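Long-range contacts in cellulose hydrolase (Bacillus licheniformis, PDB 4YZT), which hydrolyses internal beta-1,4-glucosidic bonds of cellulose as a three-module family 5 endoglucanase: residues Glu251-Val256 with His295-Val300; Asp343-Lys348 with Ile429-Pro434; Asn459-Ala464 with Leu521-Val526. All blocks are in the same frame, centred on the assembly; numbering follows the deposited sequence.

How the contacts relate
Along the chain the three contacts follow in series, each closing before the next opens. Contact 1 belongs to the catalytic (beta/alpha)8 barrel, where helix 243-261 meets the link between helix 280-296 and strand 299-303. Contact 2 pairs strands 338-347 and 424-431 of the X2 module, and contact 3 pairs strands 462-470 and 515-522 of the C-terminal module. The centre of contact 1 lies about 40 Å from that of contact 2 and about 36 Å from that of contact 3, whereas the centres of contacts 2 and 3 are about 8 Å apart. There Asn-459 ND2 probably donates to Asp-433 O at 2.7 Å and Phe-345 packs on Pro-523, so the two accessory modules meet directly.

Contact 1 (Glu251-Val256 with His295-Val300); sequences EDIKPV and HKYQMV
Met-299 lays its CE methyl against Ile-253 and Val-256 of helix 243-261. Its CG stands anti to its own carbonyl carbon (chi1 -58°) and the chain runs extended beyond it, which carries CE to that turn. CE touches Ile-253 O at 3.6 Å and Val-256 CB at 3.7 Å. That carbonyl oxygen already accepts from Val-256 N within its own helix, so the methyl merely rests against it.

Tyr-297, the first residue past the end of helix 280-296, fills the space alongside. Ile-253 CD1 comes obliquely to its ring, 4.1 Å from CD2, while the backbone CA of Lys-254 lies over a ring face. The extended lysine chain continues past the phenol, with CD 3.9 Å from Tyr-297 OH, and carries its ammonium away.

A Schellman motif with Gln-298 at its positive-phi position turns the chain here from helix into barrel strand 299-303, and Met-299 also packs on Tyr-222 of strand 218-224. Helix 243-261 is thus packed against the helix-to-strand connection that follows helix 280-296 by methyl, ring and methylene contacts: cohesion across this seam rests on apolar fit and water exclusion, with the polar tip, Tyr-297 OH, hydrogen-bonded to Glu-250.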
ATOM      1  N   GLU A 251     -10.883  15.786   4.405  1.00 11.92           N
ATOM      2  CA  GLU A 251     -10.355  17.061   4.892  1.00 13.67           C
ATOM      3  C   GLU A 251      -8.833  17.118   4.782  1.00 13.92           C
ATOM      4  O   GLU A 251      -8.261  18.192   4.663  1.00 13.40           O
ATOM      5  CB  GLU A 251     -10.798  17.323   6.335  1.00 16.07           C
ATOM      6  CG  GLU A 251     -12.275  17.739   6.483  1.00 24.11           C
ATOM      7  CD  GLU A 251     -12.789  18.662   5.352  1.00 30.90           C
ATOM      8  OE1 GLU A 251     -12.306  19.812   5.222  1.00 30.98           O
ATOM      9  OE2 GLU A 251     -13.698  18.236   4.600  1.00 32.57           O
ATOM     10  N   ASP A 252      -8.181  15.961   4.791  1.00 12.64           N
ATOM     11  CA  ASP A 252      -6.742  15.902   4.565  1.00 14.85           C
ATOM     12  C   ASP A 252      -6.346  16.424   3.182  1.00 16.23           C
ATOM     13  O   ASP A 252      -5.402  17.199   3.064  1.00 20.94           O
ATOM     14  CB  ASP A 252      -6.216  14.469   4.729  1.00 15.95           C
ATOM     15  CG  ASP A 252      -5.833  14.145   6.167  1.00 20.07           C
ATOM     16  OD1 ASP A 252      -5.839  15.065   7.013  1.00 20.38           O
ATOM     17  OD2 ASP A 252      -5.510  12.970   6.447  1.00 20.26           O
ATOM     18  N   ILE A 253      -7.066  16.014   2.145  1.00 13.56           N
ATOM     19  CA  ILE A 253      -6.597  16.268   0.783  1.00 16.29           C
ATOM     20  C   ILE A 253      -7.316  17.440   0.086  1.00 13.79           C
ATOM     21  O   ILE A 253      -6.769  18.032  -0.847  1.00 13.36           O
ATOM     22  CB  ILE A 253      -6.714  14.988  -0.078  1.00 18.54           C
ATOM     23  CG1 ILE A 253      -8.168  14.682  -0.421  1.00 19.86           C
ATOM     24  CG2 ILE A 253      -6.069  13.801   0.651  1.00 20.64           C
ATOM     25  CD1 ILE A 253      -8.315  13.482  -1.346  1.00 24.77           C
ATOM     26  N   LYS A 254      -8.516  17.792   0.547  1.00 12.43           N
ATOM     27  CA  LYS A 254      -9.230  18.961  -0.003  1.00 13.12           C
ATOM     28  C   LYS A 254      -8.407  20.272  -0.078  1.00 13.74           C
ATOM     29  O   LYS A 254      -8.499  20.997  -1.072  1.00 16.75           O
ATOM     30  CB  LYS A 254     -10.519  19.209   0.797  1.00 12.94           C
ATOM     31  CG  LYS A 254     -11.386  20.361   0.274  1.00 17.70           C
ATOM     32  CD  LYS A 254     -12.648  20.506   1.111  1.00 19.82           C
ATOM     33  CE  LYS A 254     -13.536  21.631   0.614  1.00 23.30           C
ATOM     34  NZ  LYS A 254     -14.798  21.680   1.400  1.00 25.29           N
ATOM     35  N   PRO A 255      -7.601  20.601   0.954  1.00 14.59           N
ATOM     36  CA  PRO A 255      -6.817  21.842   0.834  1.00 15.45           C
ATOM     37  C   PRO A 255      -5.810  21.844  -0.319  1.00 14.98           C
ATOM     38  O   PRO A 255      -5.411  22.928  -0.775  1.00 14.76           O
ATOM     39  CB  PRO A 255      -6.081  21.921   2.180  1.00 16.97           C
ATOM     40  CG  PRO A 255      -6.945  21.176   3.122  1.00 15.57           C
ATOM     41  CD  PRO A 255      -7.517  20.042   2.316  1.00 14.15           C
ATOM     42  N   VAL A 256      -5.400  20.665  -0.781  1.00 14.13           N
ATOM     43  CA  VAL A 256      -4.450  20.578  -1.893  1.00 13.44           C
ATOM     44  C   VAL A 256      -5.187  20.905  -3.185  1.00 14.88           C
ATOM     45  O   VAL A 256      -4.649  21.571  -4.076  1.00 14.45           O
ATOM     46  CB  VAL A 256      -3.784  19.183  -1.982  1.00 13.98           C
ATOM     47  CG1 VAL A 256      -2.892  19.080  -3.213  1.00 13.95           C
ATOM     48  CG2 VAL A 256      -2.969  18.914  -0.724  1.00 15.25           C
ATOM     49  N   HIS A 295      -9.884  10.992  -7.258  1.00 12.76           N
ATOM     50  CA  HIS A 295     -10.529  11.261  -8.538  1.00 11.49           C
ATOM     51  C   HIS A 295     -11.398  12.520  -8.467  1.00 12.32           C
ATOM     52  O   HIS A 295     -11.330  13.374  -9.356  1.00 15.24           O
ATOM     53  CB  HIS A 295     -11.359  10.046  -8.983  1.00 10.37           C
ATOM     54  CG  HIS A 295     -11.633  10.014 -10.458  1.00 12.46           C
ATOM     55  ND1 HIS A 295     -12.745  10.605 -11.022  1.00 13.73           N
ATOM     56  CD2 HIS A 295     -10.933   9.479 -11.486  1.00 13.56           C
ATOM     57  CE1 HIS A 295     -12.713  10.440 -12.332  1.00 15.05           C
ATOM     58  NE2 HIS A 295     -11.629   9.750 -12.640  1.00 14.33           N
ATOM     59  N   LYS A 296     -12.208  12.633  -7.416  1.00 11.60           N
ATOM     60  CA  LYS A 296     -13.066  13.804  -7.213  1.00 13.32           C
ATOM     61  C   LYS A 296     -12.272  15.104  -7.255  1.00 10.85           C
ATOM     62  O   LYS A 296     -12.736  16.118  -7.797  1.00 12.18           O
ATOM     63  CB  LYS A 296     -13.792  13.689  -5.869  1.00 15.65           C
ATOM     64  CG  LYS A 296     -14.625  14.905  -5.452  1.00 17.94           C
ATOM     65  CD  LYS A 296     -15.206  14.669  -4.049  1.00 15.26           C
ATOM     66  CE  LYS A 296     -16.160  15.750  -3.618  1.00 17.44           C
ATOM     67  NZ  LYS A 296     -16.629  15.531  -2.213  1.00 18.34           N
ATOM     68  N   TYR A 297     -11.081  15.083  -6.666  1.00 11.74           N
ATOM     69  CA  TYR A 297     -10.299  16.312  -6.577  1.00 13.51           C
ATOM     70  C   TYR A 297      -9.217  16.375  -7.657  1.00 14.60           C
ATOM     71  O   TYR A 297      -8.281  17.162  -7.556  1.00 14.17           O
ATOM     72  CB  TYR A 297      -9.707  16.464  -5.171  1.00 13.25           C
ATOM     73  CG  TYR A 297     -10.777  16.804  -4.143  1.00 12.89           C
ATOM     74  CD1 TYR A 297     -11.442  18.020  -4.187  1.00 13.89           C
ATOM     75  CD2 TYR A 297     -11.128  15.904  -3.139  1.00 13.09           C
ATOM     76  CE1 TYR A 297     -12.430  18.339  -3.266  1.00 13.81           C
ATOM     77  CE2 TYR A 297     -12.119  16.218  -2.210  1.00 14.68           C
ATOM     78  CZ  TYR A 297     -12.754  17.443  -2.282  1.00 15.38           C
ATOM     79  OH  TYR A 297     -13.743  17.767  -1.380  1.00 16.01           O
ATOM     80  N   GLN A 298      -9.379  15.559  -8.696  1.00 13.07           N
ATOM     81  CA  GLN A 298      -8.493  15.583  -9.860  1.00 14.93           C
ATOM     82  C   GLN A 298      -7.011  15.335  -9.539  1.00 11.85           C
ATOM     83  O   GLN A 298      -6.134  16.002 -10.099  1.00 15.01           O
ATOM     84  CB  GLN A 298      -8.634  16.921 -10.593  1.00 16.76           C
ATOM     85  CG  GLN A 298     -10.075  17.261 -10.961  1.00 20.76           C
ATOM     86  CD  GLN A 298     -10.205  18.674 -11.485  1.00 27.52           C
ATOM     87  OE1 GLN A 298      -9.383  19.126 -12.273  1.00 29.90           O
ATOM     88  NE2 GLN A 298     -11.222  19.387 -11.031  1.00 31.04           N
ATOM     89  N   MET A 299      -6.744  14.357  -8.673  1.00 11.52           N
ATOM     90  CA  MET A 299      -5.387  13.963  -8.310  1.00 11.86           C
ATOM     91  C   MET A 299      -5.113  12.531  -8.756  1.00 13.24           C
ATOM     92  O   MET A 299      -5.903  11.636  -8.481  1.00 11.75           O
ATOM     93  CB  MET A 299      -5.182  14.077  -6.799  1.00 12.22           C
ATOM     94  CG  MET A 299      -5.442  15.466  -6.275  1.00 15.31           C
ATOM     95  SD  MET A 299      -5.701  15.414  -4.512  1.00 13.76           S
ATOM     96  CE  MET A 299      -5.924  17.166  -4.196  1.00 15.48           C
ATOM     97  N   VAL A 300      -4.005  12.322  -9.457  1.00 12.63           N
ATOM     98  CA  VAL A 300      -3.672  10.999  -9.974  1.00 11.15           C
ATOM     99  C   VAL A 300      -3.175  10.107  -8.832  1.00  8.68           C
ATOM    100  O   VAL A 300      -2.160  10.411  -8.202  1.00  8.54           O
ATOM    101  CB  VAL A 300      -2.588  11.086 -11.056  1.00  9.96           C
ATOM    102  CG1 VAL A 300      -2.168   9.685 -11.523  1.00 10.15           C
ATOM    103  CG2 VAL A 300      -3.033  11.955 -12.230  1.00  8.92           C
TER

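Contact 2 (Asp343-Lys348 with Ile429-Pro434); sequences DLFIKK and ILYDDP
Tyr-431 and Lys-347 meet through contrasting torsions: the tyrosine CG sits between its backbone N and carbonyl carbon (chi1 83°), which turns the ring toward the partner strand, where CE1 meets the Lys-347 backbone, whereas the lysine chain leaves anti to its N (chi1 -175°) and runs extended and obliquely across that ring. Lys-347 CB is 3.6 Å from Tyr-431 CZ, and CG stands over the ring face in a CH-pi contact. Beneath them strands 338-347 and 424-431 run parallel, the first and last strands of the X2 module pairing as in immunoglobulin-like folds.

The backbones are zipped in the alternating parallel pattern: Ile-429 N to Leu-344 O, Ile-346 N to Ile-429 O, Tyr-431 N to Ile-346 O, and Lys-348 N to Tyr-431 O at 2.8 Å. Next to the tyrosine, on the same sheet face, Phe-345 and Ile-429 lie side by side. Ile-429 CD1 sits over the phenyl face, 3.8 Å from CE1, and Tyr-431 CD1 comes in at the ring edge. Pro-523 of the following module packs on both aromatic residues. On the face carrying Ile-346 and Leu-430, Leu-430 CD1 lies 3.5 Å from Ile-346 O.

At the end of the strands, charge takes over: Lys-347 NZ makes a salt bridge to Asp-433 OD1 at 3.0 Å, on the syn side of the carboxylate. Asp-432 OD1 accepts from Asp-433 N and also from a water, 2.8 Å away, that donates its other hydrogen to Lys-348 O at 3.1 Å.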
ATOM      1  N   ASP A 343     -16.020 -11.315   4.987  1.00 17.89           N
ATOM      2  CA  ASP A 343     -15.688 -12.656   5.455  1.00 19.53           C
ATOM      3  C   ASP A 343     -16.744 -13.126   6.438  1.00 20.70           C
ATOM      4  O   ASP A 343     -16.927 -12.523   7.499  1.00 21.40           O
ATOM      5  CB  ASP A 343     -14.313 -12.680   6.120  1.00 23.86           C
ATOM      6  CG  ASP A 343     -13.179 -12.862   5.130  1.00 27.03           C
ATOM      7  OD1 ASP A 343     -13.354 -13.571   4.114  1.00 26.40           O
ATOM      8  OD2 ASP A 343     -12.091 -12.301   5.380  1.00 30.86           O
ATOM      9  N   LEU A 344     -17.443 -14.202   6.097  1.00 18.19           N
ATOM     10  CA  LEU A 344     -18.453 -14.735   6.994  1.00 17.50           C
ATOM     11  C   LEU A 344     -17.913 -15.968   7.727  1.00 17.03           C
ATOM     12  O   LEU A 344     -17.656 -16.997   7.103  1.00 18.92           O
ATOM     13  CB  LEU A 344     -19.725 -15.072   6.219  1.00 17.36           C
ATOM     14  CG  LEU A 344     -20.850 -15.680   7.051  1.00 22.87           C
ATOM     15  CD1 LEU A 344     -21.234 -14.689   8.142  1.00 25.73           C
ATOM     16  CD2 LEU A 344     -22.041 -16.017   6.168  1.00 24.16           C
ATOM     17  N   PHE A 345     -17.738 -15.847   9.045  1.00 15.55           N
ATOM     18  CA  PHE A 345     -17.234 -16.933   9.885  1.00 18.34           C
ATOM     19  C   PHE A 345     -18.374 -17.717  10.540  1.00 19.94           C
ATOM     20  O   PHE A 345     -19.204 -17.148  11.249  1.00 20.56           O
ATOM     21  CB  PHE A 345     -16.303 -16.389  10.978  1.00 18.73           C
ATOM     22  CG  PHE A 345     -14.991 -15.863  10.466  1.00 18.08           C
ATOM     23  CD1 PHE A 345     -13.885 -16.698  10.358  1.00 19.94           C
ATOM     24  CD2 PHE A 345     -14.855 -14.533  10.101  1.00 17.75           C
ATOM     25  CE1 PHE A 345     -12.661 -16.203   9.895  1.00 19.08           C
ATOM     26  CE2 PHE A 345     -13.641 -14.041   9.635  1.00 16.46           C
ATOM     27  CZ  PHE A 345     -12.549 -14.872   9.539  1.00 17.06           C
ATOM     28  N   ILE A 346     -18.417 -19.020  10.296  1.00 18.58           N
ATOM     29  CA  ILE A 346     -19.415 -19.882  10.916  1.00 18.67           C
ATOM     30  C   ILE A 346     -18.688 -20.936  11.756  1.00 19.68           C
ATOM     31  O   ILE A 346     -17.807 -21.634  11.254  1.00 16.78           O
ATOM     32  CB  ILE A 346     -20.329 -20.552   9.844  1.00 17.88           C
ATOM     33  CG1 ILE A 346     -21.209 -19.493   9.175  1.00 19.87           C
ATOM     34  CG2 ILE A 346     -21.202 -21.641  10.463  1.00 18.77           C
ATOM     35  CD1 ILE A 346     -21.853 -19.958   7.907  1.00 21.97           C
ATOM     36  N   LYS A 347     -19.042 -21.045  13.032  1.00 17.02           N
ATOM     37  CA  LYS A 347     -18.342 -21.979  13.898  1.00 18.30           C
ATOM     38  C   LYS A 347     -18.888 -23.385  13.725  1.00 20.59           C
ATOM     39  O   LYS A 347     -20.103 -23.583  13.623  1.00 18.62           O
ATOM     40  CB  LYS A 347     -18.451 -21.556  15.361  1.00 19.48           C
ATOM     41  CG  LYS A 347     -17.637 -22.413  16.318  1.00 21.24           C
ATOM     42  CD  LYS A 347     -17.497 -21.730  17.657  1.00 24.35           C
ATOM     43  CE  LYS A 347     -16.667 -22.557  18.625  1.00 28.91           C
ATOM     44  NZ  LYS A 347     -16.552 -21.884  19.942  1.00 32.29           N
ATOM     45  N   LYS A 348     -17.976 -24.352  13.682  1.00 20.01           N
ATOM     46  CA  LYS A 348     -18.329 -25.755  13.587  1.00 23.25           C
ATOM     47  C   LYS A 348     -19.320 -26.115  14.682  1.00 20.86           C
ATOM     48  O   LYS A 348     -19.062 -25.881  15.859  1.00 19.52           O
ATOM     49  CB  LYS A 348     -17.071 -26.623  13.703  1.00 28.42           C
ATOM     50  CG  LYS A 348     -17.208 -28.036  13.179  1.00 36.23           C
ATOM     51  CD  LYS A 348     -15.833 -28.578  12.804  1.00 40.05           C
ATOM     52  CE  LYS A 348     -15.891 -30.031  12.377  1.00 43.20           C
ATOM     53  NZ  LYS A 348     -14.527 -30.542  12.050  1.00 44.60           N
ATOM     54  N   ILE A 429     -16.578 -19.054   5.652  1.00 17.45           N
ATOM     55  CA  ILE A 429     -15.475 -19.720   6.325  1.00 17.46           C
ATOM     56  C   ILE A 429     -15.941 -20.552   7.511  1.00 17.93           C
ATOM     57  O   ILE A 429     -16.530 -20.021   8.455  1.00 17.93           O
ATOM     58  CB  ILE A 429     -14.440 -18.694   6.834  1.00 19.31           C
ATOM     59  CG1 ILE A 429     -14.003 -17.757   5.703  1.00 19.35           C
ATOM     60  CG2 ILE A 429     -13.251 -19.406   7.471  1.00 20.38           C
ATOM     61  CD1 ILE A 429     -13.129 -16.590   6.179  1.00 20.25           C
ATOM     62  N   LEU A 430     -15.677 -21.854   7.467  1.00 16.54           N
ATOM     63  CA  LEU A 430     -15.903 -22.704   8.626  1.00 16.82           C
ATOM     64  C   LEU A 430     -14.703 -22.651   9.567  1.00 16.15           C
ATOM     65  O   LEU A 430     -13.570 -22.849   9.133  1.00 21.64           O
ATOM     66  CB  LEU A 430     -16.157 -24.151   8.192  1.00 17.78           C
ATOM     67  CG  LEU A 430     -16.569 -25.167   9.266  1.00 20.28           C
ATOM     68  CD1 LEU A 430     -17.936 -24.813   9.842  1.00 19.07           C
ATOM     69  CD2 LEU A 430     -16.588 -26.584   8.684  1.00 20.88           C
ATOM     70  N   TYR A 431     -14.940 -22.389  10.845  1.00 15.93           N
ATOM     71  CA  TYR A 431     -13.835 -22.371  11.807  1.00 15.43           C
ATOM     72  C   TYR A 431     -14.179 -23.139  13.061  1.00 15.82           C
ATOM     73  O   TYR A 431     -15.343 -23.492  13.292  1.00 16.39           O
ATOM     74  CB  TYR A 431     -13.428 -20.939  12.176  1.00 14.62           C
ATOM     75  CG  TYR A 431     -14.269 -20.292  13.257  1.00 14.59           C
ATOM     76  CD1 TYR A 431     -15.462 -19.654  12.942  1.00 16.35           C
ATOM     77  CD2 TYR A 431     -13.865 -20.304  14.587  1.00 15.00           C
ATOM     78  CE1 TYR A 431     -16.229 -19.054  13.917  1.00 16.99           C
ATOM     79  CE2 TYR A 431     -14.632 -19.710  15.573  1.00 16.77           C
ATOM     80  CZ  TYR A 431     -15.808 -19.079  15.229  1.00 17.50           C
ATOM     81  OH  TYR A 431     -16.570 -18.490  16.206  1.00 18.09           O
ATOM     82  N   ASP A 432     -13.146 -23.418  13.852  1.00 15.60           N
ATOM     83  CA  ASP A 432     -13.301 -24.073  15.142  1.00 18.72           C
ATOM     84  C   ASP A 432     -12.269 -23.460  16.079  1.00 19.21           C
ATOM     85  O   ASP A 432     -11.410 -22.694  15.627  1.00 18.09           O
ATOM     86  CB  ASP A 432     -13.115 -25.584  15.016  1.00 19.67           C
ATOM     87  CG  ASP A 432     -13.922 -26.355  16.039  1.00 22.70           C
ATOM     88  OD1 ASP A 432     -14.432 -25.735  17.000  1.00 21.68           O
ATOM     89  OD2 ASP A 432     -14.055 -27.581  15.876  1.00 28.14           O
ATOM     90  N   ASP A 433     -12.357 -23.771  17.371  1.00 23.83           N
ATOM     91  CA  ASP A 433     -11.396 -23.250  18.346  1.00 24.00           C
ATOM     92  C   ASP A 433      -9.966 -23.571  17.886  1.00 21.20           C
ATOM     93  O   ASP A 433      -9.647 -24.719  17.589  1.00 21.72           O
ATOM     94  CB  ASP A 433     -11.622 -23.853  19.743  1.00 29.61           C
ATOM     95  CG  ASP A 433     -13.050 -23.685  20.256  1.00 34.53           C
ATOM     96  OD1 ASP A 433     -13.621 -22.577  20.165  1.00 34.94           O
ATOM     97  OD2 ASP A 433     -13.599 -24.679  20.773  1.00 39.55           O
ATOM     98  N   PRO A 434      -9.101 -22.551  17.827  1.00 21.09           N
ATOM     99  CA  PRO A 434      -7.691 -22.783  17.495  1.00 20.50           C
ATOM    100  C   PRO A 434      -7.009 -23.640  18.554  1.00 18.99           C
ATOM    101  O   PRO A 434      -7.362 -23.531  19.724  1.00 20.21           O
ATOM    102  CB  PRO A 434      -7.097 -21.375  17.473  1.00 21.49           C
ATOM    103  CG  PRO A 434      -7.991 -20.576  18.372  1.00 24.09           C
ATOM    104  CD  PRO A 434      -9.369 -21.146  18.175  1.00 22.12           C
TER
HETATM  105  O   HOH W   1     -15.852 -18.697  18.876  1.00 31.29           O
HETATM  106  O   HOH W   2     -16.944 -26.576  17.968  1.00 34.06           O
HETATM  107  O   HOH W   3     -12.860 -29.289  14.478  1.00 43.63           O

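Contact 3 (Asn459-Ala464 with Leu521-Val526); sequences NGTKLA and LWPKGV
Ala-464 presses its methyl onto the face of Trp-522. CB lies 3.7 Å from the centroid of the five-membered ring, 18° off its normal, and nearest NE1 at 3.5 Å, a close CH-pi contact with the indole lying flat beneath the methyl. With chi1 at -59° the indole leaves beside the backbone N and reaches along the partner strand, two residues past Lys-462, its paired neighbour.

That pair carries the backbone bonds: Trp-522 N gives a 2.7 Å bond to Lys-462 O, and Lys-462 N returns one to Trp-522 O at 3.1 Å, on a lone pair of the carbonyl. Leu-521 goes another way. Its CD2 packs 3.7 Å from Leu-463 CA, while CD1 crosses Thr-461 and meets OG1 at 3.6 Å; that hydroxyl is bonded to Leu-458 O. The threonine CG2 methyl faces Pro-523 CD at 4.1 Å, roughly at right angles to the proline.

Beyond the pair, Trp-522 also touches Thr-238, Asn-278 and Glu-279 of the catalytic module and Phe-345 of the X2 module. A serine in its place would probably leave the Ala-464 methyl without its flat partner and open a gap where the three modules converge. A cis peptide bond joins Trp-522 to Pro-523, and a type II turn from Pro-523 to Val-526 leads the chain on to strand 527-535. What results is an antiparallel pair at the edge of the C-terminal module's sheet, with a beta hairpin whose turn end forms part of an intermodule junction.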
ATOM      1  N   ASN A 459      -7.351 -23.577  12.579  1.00 16.82           N
ATOM      2  CA  ASN A 459      -8.679 -24.128  12.314  1.00 19.18           C
ATOM      3  C   ASN A 459      -9.624 -23.121  11.673  1.00 17.96           C
ATOM      4  O   ASN A 459     -10.784 -23.030  12.053  1.00 21.14           O
ATOM      5  CB  ASN A 459      -9.301 -24.668  13.605  1.00 20.08           C
ATOM      6  CG  ASN A 459      -8.542 -25.861  14.165  1.00 22.42           C
ATOM      7  OD1 ASN A 459      -7.900 -26.604  13.422  1.00 22.25           O
ATOM      8  ND2 ASN A 459      -8.628 -26.059  15.482  1.00 19.93           N
ATOM      9  N   GLY A 460      -9.122 -22.377  10.697  1.00 16.57           N
ATOM     10  CA  GLY A 460      -9.959 -21.463   9.941  1.00 16.82           C
ATOM     11  C   GLY A 460      -9.859 -20.021  10.390  1.00 16.20           C
ATOM     12  O   GLY A 460     -10.292 -19.110   9.679  1.00 16.62           O
ATOM     13  N   THR A 461      -9.303 -19.802  11.577  1.00 16.43           N
ATOM     14  CA  THR A 461      -9.148 -18.446  12.073  1.00 16.21           C
ATOM     15  C   THR A 461      -7.907 -17.795  11.458  1.00 16.00           C
ATOM     16  O   THR A 461      -7.061 -18.479  10.890  1.00 15.59           O
ATOM     17  CB  THR A 461      -9.050 -18.387  13.613  1.00 16.83           C
ATOM     18  OG1 THR A 461      -7.817 -18.965  14.049  1.00 15.46           O
ATOM     19  CG2 THR A 461     -10.213 -19.109  14.260  1.00 17.75           C
ATOM     20  N   LYS A 462      -7.819 -16.472  11.568  1.00 17.33           N
ATOM     21  CA  LYS A 462      -6.720 -15.707  10.988  1.00 17.75           C
ATOM     22  C   LYS A 462      -6.165 -14.735  12.004  1.00 13.89           C
ATOM     23  O   LYS A 462      -6.911 -14.179  12.821  1.00 14.83           O
ATOM     24  CB  LYS A 462      -7.171 -14.933   9.741  1.00 21.00           C
ATOM     25  CG  LYS A 462      -7.875 -15.768   8.684  1.00 28.52           C
ATOM     26  CD  LYS A 462      -8.572 -14.865   7.685  1.00 34.84           C
ATOM     27  CE  LYS A 462      -9.194 -15.659   6.547  1.00 38.85           C
ATOM     28  NZ  LYS A 462      -9.851 -14.744   5.572  1.00 42.21           N
ATOM     29  N   LEU A 463      -4.862 -14.505  11.953  1.00 10.68           N
ATOM     30  CA  LEU A 463      -4.243 -13.566  12.886  1.00 11.63           C
ATOM     31  C   LEU A 463      -4.680 -12.125  12.595  1.00 12.44           C
ATOM     32  O   LEU A 463      -4.677 -11.688  11.438  1.00 13.09           O
ATOM     33  CB  LEU A 463      -2.723 -13.668  12.817  1.00 11.66           C
ATOM     34  CG  LEU A 463      -1.944 -12.739  13.752  1.00 12.61           C
ATOM     35  CD1 LEU A 463      -2.268 -13.043  15.218  1.00 12.99           C
ATOM     36  CD2 LEU A 463      -0.461 -12.887  13.463  1.00 12.90           C
ATOM     37  N   ALA A 464      -5.070 -11.406  13.646  1.00  9.06           N
ATOM     38  CA  ALA A 464      -5.487 -10.012  13.526  1.00 12.41           C
ATOM     39  C   ALA A 464      -4.449  -9.047  14.105  1.00 12.74           C
ATOM     40  O   ALA A 464      -3.953  -8.151  13.409  1.00 13.10           O
ATOM     41  CB  ALA A 464      -6.817  -9.818  14.212  1.00 12.77           C
ATOM     42  N   LEU A 521      -7.423 -13.017  17.087  1.00 12.65           N
ATOM     43  CA  LEU A 521      -7.724 -13.590  15.788  1.00 13.10           C
ATOM     44  C   LEU A 521      -8.998 -13.029  15.168  1.00 14.44           C
ATOM     45  O   LEU A 521      -9.784 -12.352  15.832  1.00 13.69           O
ATOM     46  CB  LEU A 521      -7.845 -15.116  15.919  1.00 14.29           C
ATOM     47  CG  LEU A 521      -6.632 -15.774  16.569  1.00 14.95           C
ATOM     48  CD1 LEU A 521      -6.936 -17.208  17.029  1.00 16.68           C
ATOM     49  CD2 LEU A 521      -5.475 -15.771  15.590  1.00 15.18           C
ATOM     50  N   TRP A 522      -9.188 -13.332  13.888  1.00 14.99           N
ATOM     51  CA  TRP A 522     -10.492 -13.235  13.232  1.00 15.57           C
ATOM     52  C   TRP A 522     -11.112 -14.634  13.260  1.00 14.74           C
ATOM     53  O   TRP A 522     -10.431 -15.591  12.932  1.00 18.36           O
ATOM     54  CB  TRP A 522     -10.352 -12.749  11.789  1.00 17.97           C
ATOM     55  CG  TRP A 522      -9.685 -11.387  11.611  1.00 19.88           C
ATOM     56  CD1 TRP A 522      -8.512 -11.122  10.956  1.00 20.63           C
ATOM     57  CD2 TRP A 522     -10.183 -10.120  12.068  1.00 20.93           C
ATOM     58  NE1 TRP A 522      -8.248  -9.766  10.988  1.00 20.10           N
ATOM     59  CE2 TRP A 522      -9.258  -9.136  11.665  1.00 20.59           C
ATOM     60  CE3 TRP A 522     -11.320  -9.725  12.783  1.00 21.07           C
ATOM     61  CZ2 TRP A 522      -9.432  -7.784  11.959  1.00 21.75           C
ATOM     62  CZ3 TRP A 522     -11.490  -8.381  13.076  1.00 23.41           C
ATOM     63  CH2 TRP A 522     -10.550  -7.428  12.662  1.00 22.32           C
ATOM     64  N   PRO A 523     -12.403 -14.766  13.629  1.00 17.42           N
ATOM     65  CA  PRO A 523     -13.369 -13.714  13.955  1.00 19.05           C
ATOM     66  C   PRO A 523     -13.091 -13.025  15.285  1.00 18.62           C
ATOM     67  O   PRO A 523     -12.543 -13.643  16.207  1.00 18.21           O
ATOM     68  CB  PRO A 523     -14.699 -14.465  14.015  1.00 20.12           C
ATOM     69  CG  PRO A 523     -14.322 -15.847  14.432  1.00 17.26           C
ATOM     70  CD  PRO A 523     -12.987 -16.110  13.778  1.00 17.19           C
ATOM     71  N   LYS A 524     -13.482 -11.754  15.350  1.00 16.21           N
ATOM     72  CA  LYS A 524     -13.347 -10.913  16.540  1.00 21.47           C
ATOM     73  C   LYS A 524     -13.787 -11.632  17.801  1.00 21.23           C
ATOM     74  O   LYS A 524     -14.893 -12.153  17.867  1.00 22.87           O
ATOM     75  CB  LYS A 524     -14.175  -9.635  16.366  1.00 26.25           C
ATOM     76  CG  LYS A 524     -14.095  -8.644  17.521  1.00 28.54           C
ATOM     77  CD  LYS A 524     -12.702  -8.053  17.625  1.00 30.50           C
ATOM     78  CE  LYS A 524     -12.659  -6.909  18.630  1.00 33.72           C
ATOM     79  NZ  LYS A 524     -11.266  -6.421  18.821  1.00 33.30           N
ATOM     80  N   GLY A 525     -12.912 -11.662  18.800  1.00 21.09           N
ATOM     81  CA  GLY A 525     -13.241 -12.278  20.064  1.00 21.28           C
ATOM     82  C   GLY A 525     -12.608 -13.647  20.257  1.00 20.31           C
ATOM     83  O   GLY A 525     -12.579 -14.165  21.377  1.00 21.79           O
ATOM     84  N   VAL A 526     -12.109 -14.246  19.178  1.00 16.54           N
ATOM     85  CA  VAL A 526     -11.326 -15.476  19.309  1.00 16.37           C
ATOM     86  C   VAL A 526      -9.847 -15.106  19.452  1.00 16.41           C
ATOM     87  O   VAL A 526      -9.341 -14.213  18.762  1.00 16.31           O
ATOM     88  CB  VAL A 526     -11.526 -16.428  18.105  1.00 17.75           C
ATOM     89  CG1 VAL A 526     -10.661 -17.679  18.247  1.00 18.15           C
ATOM     90  CG2 VAL A 526     -12.988 -16.833  17.978  1.00 19.76           C
TER